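Local coordinates for trp repressor binding protein WrbA (Deinococcus radiodurans, PDB 1YDG) that uses FMN, one per monomer of a homotetramer, to catalyse the reduction of quinones to quinols with NADH or NADPH as electron donor, at residues G35-L40 with L76-A81; N115-A120 with R191-L196. All coordinates share one frame; numbering follows the deposited sequence.

Contact 1 of 2, residues G35-L40 with L76-A81; sequences GAEVRL and LEWAEA
W78 meets R39 and E37 from the last turn of helix 73-78, and its indole makes the whole of this surface contact between that turn and strand 37-40. Before it in the chain, L76 points away from the strand and packs on V12, while E77 pairs with K112. In W78, CG stands anti to the backbone N (chi1 169°), which carries the indole across to the strand. The guanidinium of R39 lies flat over one face, its plane 5° from that of the ring and R39 CZ 3.6 Å from the centroid of the five-membered ring, a cation-pi stack. Further back along the extended arginine chain, R39 CD sits 3.8 Å from the centroid of the six-membered ring in a CH-pi contact. At the ring edge, in plane, comes E37 CG, 3.8 Å from W78 CZ2. One water there accepts from W78 NE1 (3.1 Å) and donates to E37 OE1 (2.9 Å). A79 then leaves the helix and its side chain packs on A10 of strand 8-13. R39 also forms a salt bridge with D75, just before segment 76-81 in the same helix, so its charge is probably balanced by carboxylate and indole face together, which is likely to limit rotation of the guanidinium.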
ATOM      1  N   GLY B  35     -16.016 -28.748   5.454  1.00 21.33           N
ATOM      2  CA  GLY B  35     -15.399 -29.932   6.063  1.00 20.78           C
ATOM      3  C   GLY B  35     -14.176 -29.644   6.918  1.00 20.86           C
ATOM      4  O   GLY B  35     -13.468 -30.576   7.335  1.00 21.79           O
ATOM      5  N   ALA B  36     -13.906 -28.368   7.175  1.00 19.87           N
ATOM      6  CA  ALA B  36     -12.790 -27.990   8.028  1.00 19.67           C
ATOM      7  C   ALA B  36     -13.143 -28.138   9.504  1.00 19.00           C
ATOM      8  O   ALA B  36     -14.312 -28.140   9.881  1.00 18.98           O
ATOM      9  CB  ALA B  36     -12.362 -26.545   7.739  1.00 19.44           C
ATOM     10  N   GLU B  37     -12.110 -28.269  10.326  1.00 18.99           N
ATOM     11  CA  GLU B  37     -12.229 -28.105  11.762  1.00 18.35           C
ATOM     12  C   GLU B  37     -12.019 -26.632  12.068  1.00 17.34           C
ATOM     13  O   GLU B  37     -10.956 -26.098  11.771  1.00 16.09           O
ATOM     14  CB  GLU B  37     -11.166 -28.937  12.488  1.00 19.05           C
ATOM     15  CG  GLU B  37     -11.237 -28.793  13.997  1.00 19.36           C
ATOM     16  CD  GLU B  37     -10.385 -29.793  14.742  1.00 20.68           C
ATOM     17  OE1 GLU B  37      -9.334 -30.218  14.215  1.00 22.60           O
ATOM     18  OE2 GLU B  37     -10.775 -30.139  15.882  1.00 23.88           O
ATOM     19  N   VAL B  38     -13.017 -25.977  12.661  1.00 16.18           N
ATOM     20  CA  VAL B  38     -12.984 -24.522  12.794  1.00 16.33           C
ATOM     21  C   VAL B  38     -12.858 -24.034  14.239  1.00 15.70           C
ATOM     22  O   VAL B  38     -13.541 -24.535  15.134  1.00 15.32           O
ATOM     23  CB  VAL B  38     -14.242 -23.887  12.165  1.00 16.30           C
ATOM     24  CG1 VAL B  38     -14.091 -22.382  12.072  1.00 16.34           C
ATOM     25  CG2 VAL B  38     -14.516 -24.483  10.761  1.00 16.47           C
ATOM     26  N   ARG B  39     -11.982 -23.057  14.449  1.00 15.05           N
ATOM     27  CA  ARG B  39     -12.013 -22.221  15.659  1.00 14.96           C
ATOM     28  C   ARG B  39     -12.418 -20.804  15.288  1.00 14.47           C
ATOM     29  O   ARG B  39     -11.762 -20.171  14.479  1.00 15.15           O
ATOM     30  CB  ARG B  39     -10.655 -22.173  16.361  1.00 14.15           C
ATOM     31  CG  ARG B  39     -10.223 -23.509  16.874  1.00 15.94           C
ATOM     32  CD  ARG B  39      -8.928 -23.407  17.660  1.00 15.31           C
ATOM     33  NE  ARG B  39      -8.550 -24.717  18.156  1.00 16.28           N
ATOM     34  CZ  ARG B  39      -7.363 -25.034  18.662  1.00 15.67           C
ATOM     35  NH1 ARG B  39      -6.410 -24.121  18.793  1.00 16.21           N
ATOM     36  NH2 ARG B  39      -7.150 -26.279  19.061  1.00 16.52           N
ATOM     37  N   LEU B  40     -13.490 -20.321  15.904  1.00 14.04           N
ATOM     38  CA  LEU B  40     -13.864 -18.922  15.887  1.00 14.06           C
ATOM     39  C   LEU B  40     -13.333 -18.271  17.153  1.00 13.62           C
ATOM     40  O   LEU B  40     -13.697 -18.672  18.259  1.00 14.63           O
ATOM     41  CB  LEU B  40     -15.383 -18.810  15.843  1.00 14.47           C
ATOM     42  CG  LEU B  40     -16.039 -17.434  15.921  1.00 13.79           C
ATOM     43  CD1 LEU B  40     -15.580 -16.610  14.765  1.00 15.32           C
ATOM     44  CD2 LEU B  40     -17.557 -17.595  15.903  1.00 15.24           C
ATOM     45  N   LEU B  76      -2.791 -19.962  16.080  1.00 14.16           N
ATOM     46  CA  LEU B  76      -2.149 -19.897  14.760  1.00 14.56           C
ATOM     47  C   LEU B  76      -1.146 -21.033  14.549  1.00 14.72           C
ATOM     48  O   LEU B  76      -1.016 -21.519  13.438  1.00 14.62           O
ATOM     49  CB  LEU B  76      -1.498 -18.540  14.517  1.00 14.31           C
ATOM     50  CG  LEU B  76      -2.392 -17.314  14.741  1.00 13.38           C
ATOM     51  CD1 LEU B  76      -1.756 -16.105  14.139  1.00 14.52           C
ATOM     52  CD2 LEU B  76      -3.801 -17.486  14.189  1.00 12.84           C
ATOM     53  N   GLU B  77      -0.443 -21.452  15.612  1.00 15.36           N
ATOM     54  CA  GLU B  77       0.424 -22.633  15.531  1.00 15.02           C
ATOM     55  C   GLU B  77      -0.404 -23.865  15.164  1.00 14.90           C
ATOM     56  O   GLU B  77       0.026 -24.703  14.372  1.00 15.40           O
ATOM     57  CB  GLU B  77       1.176 -22.847  16.846  1.00 15.30           C
ATOM     58  CG  GLU B  77       2.065 -24.102  16.878  1.00 16.34           C
ATOM     59  CD  GLU B  77       2.886 -24.262  18.175  1.00 16.92           C
ATOM     60  OE1 GLU B  77       3.048 -23.282  18.936  1.00 18.87           O
ATOM     61  OE2 GLU B  77       3.384 -25.393  18.426  1.00 21.88           O
ATOM     62  N   TRP B  78      -1.590 -23.969  15.745  1.00 13.83           N
ATOM     63  CA  TRP B  78      -2.510 -25.059  15.461  1.00 13.60           C
ATOM     64  C   TRP B  78      -3.062 -25.010  14.033  1.00 13.37           C
ATOM     65  O   TRP B  78      -3.165 -26.052  13.377  1.00 12.36           O
ATOM     66  CB  TRP B  78      -3.673 -25.051  16.470  1.00 13.49           C
ATOM     67  CG  TRP B  78      -4.816 -25.962  16.138  1.00 12.93           C
ATOM     68  CD1 TRP B  78      -4.885 -27.290  16.358  1.00 12.96           C
ATOM     69  CD2 TRP B  78      -6.050 -25.593  15.505  1.00 13.81           C
ATOM     70  NE1 TRP B  78      -6.088 -27.788  15.905  1.00 13.41           N
ATOM     71  CE2 TRP B  78      -6.827 -26.758  15.395  1.00 12.14           C
ATOM     72  CE3 TRP B  78      -6.577 -24.377  15.030  1.00 12.26           C
ATOM     73  CZ2 TRP B  78      -8.092 -26.760  14.825  1.00 13.53           C
ATOM     74  CZ3 TRP B  78      -7.826 -24.383  14.474  1.00 13.00           C
ATOM     75  CH2 TRP B  78      -8.572 -25.565  14.360  1.00 13.80           C
ATOM     76  N   ALA B  79      -3.428 -23.814  13.576  1.00 13.57           N
ATOM     77  CA  ALA B  79      -4.100 -23.636  12.295  1.00 13.70           C
ATOM     78  C   ALA B  79      -3.218 -24.030  11.112  1.00 13.55           C
ATOM     79  O   ALA B  79      -2.004 -23.903  11.132  1.00 14.21           O
ATOM     80  CB  ALA B  79      -4.579 -22.189  12.130  1.00 13.65           C
ATOM     81  N   GLU B  80      -3.862 -24.527  10.079  1.00 14.45           N
ATOM     82  CA  GLU B  80      -3.212 -24.692   8.799  1.00 14.35           C
ATOM     83  C   GLU B  80      -3.681 -23.586   7.864  1.00 14.20           C
ATOM     84  O   GLU B  80      -2.991 -23.242   6.911  1.00 13.57           O
ATOM     85  CB  GLU B  80      -3.531 -26.067   8.261  1.00 14.71           C
ATOM     86  CG  GLU B  80      -2.796 -27.150   9.003  1.00 15.54           C
ATOM     87  CD  GLU B  80      -3.491 -28.489   8.985  1.00 15.69           C
ATOM     88  OE1 GLU B  80      -4.719 -28.545   8.851  1.00 18.88           O
ATOM     89  OE2 GLU B  80      -2.791 -29.508   9.108  1.00 20.19           O
ATOM     90  N   ALA B  81      -4.856 -23.033   8.163  1.00 14.03           N
ATOM     91  CA  ALA B  81      -5.433 -21.949   7.399  1.00 13.50           C
ATOM     92  C   ALA B  81      -5.899 -20.866   8.348  1.00 13.12           C
ATOM     93  O   ALA B  81      -6.603 -21.143   9.299  1.00 13.49           O
ATOM     94  CB  ALA B  81      -6.591 -22.478   6.560  1.00 14.37           C
TER
HETATM   95  O   HOH W   1      -7.165 -30.649  16.158  1.00 24.58           O

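Contact 2 of 2, residues N115-A120 with R191-L196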
ATOM      1  N   ASN B 115       4.216 -21.054   5.903  1.00 20.60           N
ATOM      2  CA  ASN B 115       3.476 -21.974   5.061  1.00 20.23           C
ATOM      3  C   ASN B 115       1.989 -22.156   5.403  1.00 19.14           C
ATOM      4  O   ASN B 115       1.338 -22.984   4.801  1.00 20.25           O
ATOM      5  CB  ASN B 115       4.193 -23.332   4.997  1.00 20.62           C
ATOM      6  CG  ASN B 115       5.642 -23.195   4.558  1.00 22.51           C
ATOM      7  OD1 ASN B 115       5.949 -22.426   3.650  1.00 22.12           O
ATOM      8  ND2 ASN B 115       6.541 -23.924   5.215  1.00 24.92           N
ATOM      9  N   LYS B 116       1.435 -21.358   6.309  1.00 17.29           N
ATOM     10  CA  LYS B 116       0.007 -21.442   6.584  1.00 16.35           C
ATOM     11  C   LYS B 116      -0.698 -20.553   5.563  1.00 15.16           C
ATOM     12  O   LYS B 116      -0.143 -19.550   5.136  1.00 14.36           O
ATOM     13  CB  LYS B 116      -0.294 -20.994   8.006  1.00 16.43           C
ATOM     14  CG  LYS B 116       0.270 -21.916   9.056  1.00 16.38           C
ATOM     15  CD  LYS B 116       0.364 -21.253  10.407  1.00 16.70           C
ATOM     16  CE  LYS B 116       1.186 -22.119  11.382  1.00 16.26           C
ATOM     17  NZ  LYS B 116       0.562 -23.451  11.694  1.00 13.77           N
ATOM     18  N   THR B 117      -1.887 -20.937   5.127  1.00 13.96           N
ATOM     19  CA  THR B 117      -2.641 -20.058   4.226  1.00 13.61           C
ATOM     20  C   THR B 117      -3.251 -18.932   5.024  1.00 13.09           C
ATOM     21  O   THR B 117      -3.531 -19.084   6.211  1.00 12.68           O
ATOM     22  CB  THR B 117      -3.699 -20.770   3.418  1.00 12.70           C
ATOM     23  OG1 THR B 117      -4.662 -21.337   4.292  1.00 13.44           O
ATOM     24  CG2 THR B 117      -3.084 -21.867   2.543  1.00 13.37           C
ATOM     25  N   PHE B 118      -3.439 -17.805   4.353  1.00 12.72           N
ATOM     26  CA  PHE B 118      -3.880 -16.577   4.959  1.00 12.58           C
ATOM     27  C   PHE B 118      -4.759 -15.789   4.015  1.00 12.86           C
ATOM     28  O   PHE B 118      -4.382 -15.550   2.867  1.00 12.10           O
ATOM     29  CB  PHE B 118      -2.701 -15.693   5.292  1.00 12.46           C
ATOM     30  CG  PHE B 118      -3.086 -14.450   6.028  1.00 12.67           C
ATOM     31  CD1 PHE B 118      -3.234 -14.475   7.413  1.00 12.72           C
ATOM     32  CD2 PHE B 118      -3.350 -13.267   5.347  1.00 12.64           C
ATOM     33  CE1 PHE B 118      -3.603 -13.318   8.113  1.00 12.68           C
ATOM     34  CE2 PHE B 118      -3.718 -12.109   6.033  1.00 13.26           C
ATOM     35  CZ  PHE B 118      -3.857 -12.139   7.424  1.00 13.05           C
ATOM     36  N   SER B 119      -5.915 -15.361   4.513  1.00 12.02           N
ATOM     37  CA  SER B 119      -6.715 -14.338   3.831  1.00 12.68           C
ATOM     38  C   SER B 119      -7.331 -13.428   4.886  1.00 12.73           C
ATOM     39  O   SER B 119      -7.227 -13.696   6.089  1.00 11.40           O
ATOM     40  CB  SER B 119      -7.791 -14.972   2.951  1.00 12.40           C
ATOM     41  OG  SER B 119      -8.925 -15.334   3.699  1.00 13.21           O
ATOM     42  N   ALA B 120      -7.925 -12.328   4.446  1.00 13.11           N
ATOM     43  CA  ALA B 120      -8.375 -11.313   5.373  1.00 12.94           C
ATOM     44  C   ALA B 120      -9.711 -10.705   4.967  1.00 13.21           C
ATOM     45  O   ALA B 120     -10.126 -10.796   3.819  1.00 13.83           O
ATOM     46  CB  ALA B 120      -7.304 -10.227   5.506  1.00 12.85           C
ATOM     47  N   ARG B 191     -14.443 -21.053   1.742  1.00 17.43           N
ATOM     48  CA  ARG B 191     -14.549 -22.357   1.097  1.00 18.04           C
ATOM     49  C   ARG B 191     -13.334 -22.564   0.176  1.00 17.13           C
ATOM     50  O   ARG B 191     -12.689 -23.605   0.172  1.00 16.64           O
ATOM     51  CB  ARG B 191     -15.890 -22.453   0.340  1.00 18.44           C
ATOM     52  CG  ARG B 191     -16.067 -23.650  -0.586  1.00 20.27           C
ATOM     53  CD  ARG B 191     -17.481 -23.683  -1.199  1.00 23.14           C
ATOM     54  NE  ARG B 191     -17.664 -22.590  -2.168  1.00 28.01           N
ATOM     55  CZ  ARG B 191     -18.534 -21.571  -2.070  1.00 29.40           C
ATOM     56  NH1 ARG B 191     -19.385 -21.460  -1.046  1.00 31.26           N
ATOM     57  NH2 ARG B 191     -18.563 -20.648  -3.034  1.00 30.76           N
ATOM     58  N   ARG B 192     -13.013 -21.531  -0.576  1.00 16.93           N
ATOM     59  CA  ARG B 192     -11.892 -21.573  -1.490  1.00 16.63           C
ATOM     60  C   ARG B 192     -10.573 -21.762  -0.759  1.00 15.51           C
ATOM     61  O   ARG B 192      -9.749 -22.571  -1.167  1.00 15.03           O
ATOM     62  CB  ARG B 192     -11.882 -20.280  -2.281  1.00 16.62           C
ATOM     63  CG  ARG B 192     -10.640 -20.051  -3.063  1.00 18.24           C
ATOM     64  CD  ARG B 192     -10.780 -18.747  -3.862  1.00 19.13           C
ATOM     65  NE  ARG B 192      -9.466 -18.322  -4.307  1.00 21.02           N
ATOM     66  CZ  ARG B 192      -8.820 -18.865  -5.323  1.00 21.34           C
ATOM     67  NH1 ARG B 192      -9.374 -19.854  -6.018  1.00 23.76           N
ATOM     68  NH2 ARG B 192      -7.615 -18.424  -5.642  1.00 21.52           N
ATOM     69  N   GLN B 193     -10.370 -21.002   0.311  1.00 14.64           N
ATOM     70  CA  GLN B 193      -9.143 -21.126   1.101  1.00 14.66           C
ATOM     71  C   GLN B 193      -8.976 -22.516   1.707  1.00 14.46           C
ATOM     72  O   GLN B 193      -7.868 -23.060   1.721  1.00 14.46           O
ATOM     73  CB  GLN B 193      -9.080 -20.049   2.188  1.00 14.41           C
ATOM     74  CG  GLN B 193      -7.854 -20.164   3.099  1.00 13.84           C
ATOM     75  CD  GLN B 193      -7.656 -18.973   3.985  1.00 12.36           C
ATOM     76  OE1 GLN B 193      -8.419 -18.022   3.930  1.00 10.84           O
ATOM     77  NE2 GLN B 193      -6.612 -19.015   4.823  1.00 11.70           N
ATOM     78  N   VAL B 194     -10.067 -23.091   2.199  1.00 14.88           N
ATOM     79  CA  VAL B 194     -10.036 -24.458   2.753  1.00 15.39           C
ATOM     80  C   VAL B 194      -9.654 -25.472   1.672  1.00 15.61           C
ATOM     81  O   VAL B 194      -8.793 -26.311   1.896  1.00 15.64           O
ATOM     82  CB  VAL B 194     -11.398 -24.835   3.404  1.00 15.34           C
ATOM     83  CG1 VAL B 194     -11.498 -26.343   3.677  1.00 14.76           C
ATOM     84  CG2 VAL B 194     -11.613 -24.037   4.670  1.00 14.76           C
ATOM     85  N   GLU B 195     -10.276 -25.358   0.497  1.00 16.56           N
ATOM     86  CA  GLU B 195      -9.926 -26.210  -0.661  1.00 17.50           C
ATOM     87  C   GLU B 195      -8.450 -26.090  -1.090  1.00 17.01           C
ATOM     88  O   GLU B 195      -7.767 -27.104  -1.291  1.00 17.67           O
ATOM     89  CB  GLU B 195     -10.853 -25.903  -1.845  1.00 17.87           C
ATOM     90  CG  GLU B 195     -12.289 -26.385  -1.619  1.00 20.51           C
ATOM     91  CD  GLU B 195     -13.295 -25.857  -2.647  1.00 21.31           C
ATOM     92  OE1 GLU B 195     -12.884 -25.185  -3.630  1.00 25.69           O
ATOM     93  OE2 GLU B 195     -14.511 -26.125  -2.465  1.00 26.31           O
ATOM     94  N   LEU B 196      -7.948 -24.868  -1.210  1.00 16.34           N
ATOM     95  CA  LEU B 196      -6.510 -24.673  -1.478  1.00 16.52           C
ATOM     96  C   LEU B 196      -5.617 -25.292  -0.390  1.00 15.73           C
ATOM     97  O   LEU B 196      -4.638 -25.981  -0.693  1.00 15.29           O
ATOM     98  CB  LEU B 196      -6.176 -23.190  -1.661  1.00 16.05           C
ATOM     99  CG  LEU B 196      -6.659 -22.559  -2.980  1.00 15.59           C
ATOM    100  CD1 LEU B 196      -6.583 -21.045  -2.916  1.00 16.34           C
ATOM    101  CD2 LEU B 196      -5.878 -23.071  -4.181  1.00 14.95           C
TER
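Q193 reaches from helix 191-196 toward T117 and S119, two residues on the same side of strand 117-120, and its amide joins both. Its CG is anti to the backbone N and the chain runs on extended, bringing the amide between the two hydroxyls. On the nitrogen side, Q193 NE2 donates to T117 OG1 at 3.1 Å; the bond is nearly straight, 164° at the hydrogen, and the acceptor lies close to the amide plane. The two side chains run alongside one another in opposite senses, Q193 CG 3.6 Å from T117 OG1. On the oxygen side, S119 OG donates to Q193 OE1 at 2.7 Å, tilted 22° from the carbonyl plane. With NE2 also bonded to the carbonyl oxygen of I82, both ends of this buried amide are satisfied and its flip is fixed. T117 OG1 is bonded as well to T197, one turn on in the helix, and S119 OG to Q189, one turn back. A leucine in place of Q193 would probably cost T117 OG1 and the carbonyl oxygen of I82 a donor and S119 OG its acceptor, leaving the two hydroxyls to T197 and Q189. F118, between the two hydroxyl residues, points away from the helix and meets F84 edge-to-face. Strand 117-120 and helix 191-196 run almost antiparallel (171°), their axes 9.3 Å apart; strand 117-124 lies in the central sheet beside strand 81-89, with helix 180-204 against one face and helix 131-144 against the other.

Overall arrangement
Contact 1 closes along the chain before contact 2 opens, and their centres are 10 Å apart on one flavodoxin-like sheet. K116 links them: K116 NZ probably hydrogen-bonds to A79 O (2.7 Å) and E77 O (3.0 Å), holding the end of helix 73-78 beside the start of strand 117-124. A81 CB also packs against T117 OG1 at 3.2 Å. Contact 1 is a surface contact away from the FMN-binding residues, whereas contact 2 is buried, the F118 side chain lying about 11 Å from that of H144, an FMN-binding residue. Contact 2 also adjoins the tetramer interface, where R192 and N115 bond to N115 and R192 of a neighbouring subunit.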